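Local structure of regulating synaptic membrane exocytosis protein 2 (Rattus norvegicus, 2CJS) at residues V53-L56 with C57-Q60. The protein probably helps organise regulated exocytosis at synaptic membranes as a Rab3-interacting molecule. Residues are numbered along the deposited sequence; the frame is centred on the assembly and turned at random. Where two conformers were deposited one is given.
With ZN (zinc ion), chain M.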
loop_
_atom_site.group_PDB
_atom_site.type_symbol
_atom_site.label_atom_id
_atom_site.label_comp_id
_atom_site.label_asym_id
_atom_site.label_seq_id
_atom_site.Cartn_x
_atom_site.Cartn_y
_atom_site.Cartn_z
ATOM N N VAL C 53 7.526 -16.946 -0.147
ATOM C CA VAL C 53 7.385 -18.275 0.491
ATOM C C VAL C 53 6.518 -18.200 1.733
ATOM O O VAL C 53 6.795 -17.421 2.677
ATOM C CB VAL C 53 8.764 -18.988 0.778
ATOM C CG1 VAL C 53 9.649 -18.141 1.672
ATOM C CG2 VAL C 53 8.569 -20.407 1.417
ATOM N N CYS C 54 5.476 -19.023 1.724
ATOM C CA CYS C 54 4.494 -19.011 2.797
ATOM C C CYS C 54 5.072 -19.664 4.066
ATOM O O CYS C 54 6.060 -20.433 4.042
ATOM C CB CYS C 54 3.169 -19.659 2.386
ATOM S SG CYS C 54 3.231 -21.489 2.427
ATOM N N ASN C 55 4.430 -19.368 5.194
ATOM C CA ASN C 55 4.961 -19.857 6.466
ATOM C C ASN C 55 4.756 -21.351 6.673
ATOM O O ASN C 55 5.479 -21.960 7.454
ATOM C CB ASN C 55 4.296 -19.080 7.614
ATOM C CG ASN C 55 4.900 -17.664 7.791
ATOM O OD1 ASN C 55 5.946 -17.328 7.204
ATOM N ND2 ASN C 55 4.182 -16.798 8.583
ATOM N N LEU C 56 3.831 -21.969 5.930
ATOM C CA LEU C 56 3.694 -23.416 6.025
ATOM C C LEU C 56 4.849 -24.115 5.338
ATOM O O LEU C 56 5.359 -25.123 5.869
ATOM C CB LEU C 56 2.342 -23.890 5.480
ATOM C CG LEU C 56 1.167 -23.375 6.338
ATOM C CD1 LEU C 56 -0.136 -23.914 5.712
ATOM C CD2 LEU C 56 1.257 -23.774 7.816
ATOM N N CYS C 57 5.233 -23.636 4.168
ATOM C CA CYS C 57 6.381 -24.212 3.508
ATOM C C CYS C 57 7.632 -23.931 4.348
ATOM O O CYS C 57 8.521 -24.773 4.421
ATOM C CB CYS C 57 6.539 -23.574 2.131
ATOM S SG CYS C 57 5.393 -24.252 0.915
ATOM N N ARG C 58 7.742 -22.744 4.906
ATOM C CA ARG C 58 8.886 -22.484 5.819
ATOM C C ARG C 58 8.939 -23.505 6.930
ATOM O O ARG C 58 10.007 -24.090 7.208
ATOM C CB ARG C 58 8.838 -21.069 6.428
ATOM C CG ARG C 58 8.995 -19.955 5.327
ATOM C CD ARG C 58 8.815 -18.582 5.996
ATOM N NE ARG C 58 9.806 -18.309 7.064
ATOM C CZ ARG C 58 9.730 -17.276 7.920
ATOM N NH1 ARG C 58 8.689 -16.454 7.878
ATOM N NH2 ARG C 58 10.713 -17.026 8.799
ATOM N N LYS C 59 7.809 -23.748 7.566
ATOM C CA LYS C 59 7.794 -24.691 8.694
ATOM C C LYS C 59 8.257 -26.071 8.250
ATOM O O LYS C 59 9.033 -26.755 8.937
ATOM C CB LYS C 59 6.389 -24.806 9.278
ATOM C CG LYS C 59 6.351 -25.778 10.495
ATOM C CD LYS C 59 7.070 -25.212 11.791
ATOM C CE LYS C 59 7.296 -26.275 12.925
ATOM N NZ LYS C 59 8.680 -26.964 12.988
ATOM N N GLN C 60 7.756 -26.516 7.096
ATOM C CA GLN C 60 8.050 -27.843 6.599
ATOM C C GLN C 60 9.585 -28.046 6.451
ATOM O O GLN C 60 10.126 -29.124 6.748
ATOM C CB GLN C 60 7.362 -28.068 5.224
ATOM C CG GLN C 60 7.595 -29.434 4.588
ATOM C CD GLN C 60 7.201 -29.375 3.095
ATOM O OE1 GLN C 60 7.961 -28.902 2.253
ATOM N NE2 GLN C 60 5.990 -29.818 2.785
HETATM ZN ZN ZN M . 4.047 -22.437 0.419
#
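C54 and C57 both hold the same zinc ion, forming the CxxC pair at the point where strand 49-54 runs into helix 55-61 of this RIM2-alpha zinc finger. The metal lies 2.4 Å from C54 SG and 2.3 Å from C57 SG, and C28 and C31 complete a four-cysteine site. With chi1 at 79°, C54 SG sits between its own backbone N and carbonyl carbon, which turns it toward the helix start; there C57 N donates to it over 3.4 Å. Since C54 is the N-cap residue, this thiolate caps the helix while binding metal, and the N-H bond probably tempers its negative charge.

Backbone bonds establish the helical turn. R58 N reaches C54 O at 3.0 Å, nearly straight at 166°, and the same i to i+4 spacing recurs from K59 N to N55 O and from Q60 N to L56 O.

Apolar contact comes from V53, whose CG2 packs on C57 CB at 3.8 Å and also meets R58 CG, the valine and arginine side chains crossing at about a right angle. An aromatic side chain of another protein's chain packs on C57.

The polar side-chain pair is N55 with R58, lying alongside one another and pointing the same way. R58 NE forms a salt bridge with an acidic side chain of the other protein's chain. A bend at chi3 helps bring the R58 guanidinium alongside N55, where NH1 donates to N55 OD1 at 3.0 Å, from above the amide carbonyl plane, with amide and guanidinium planes 62° apart.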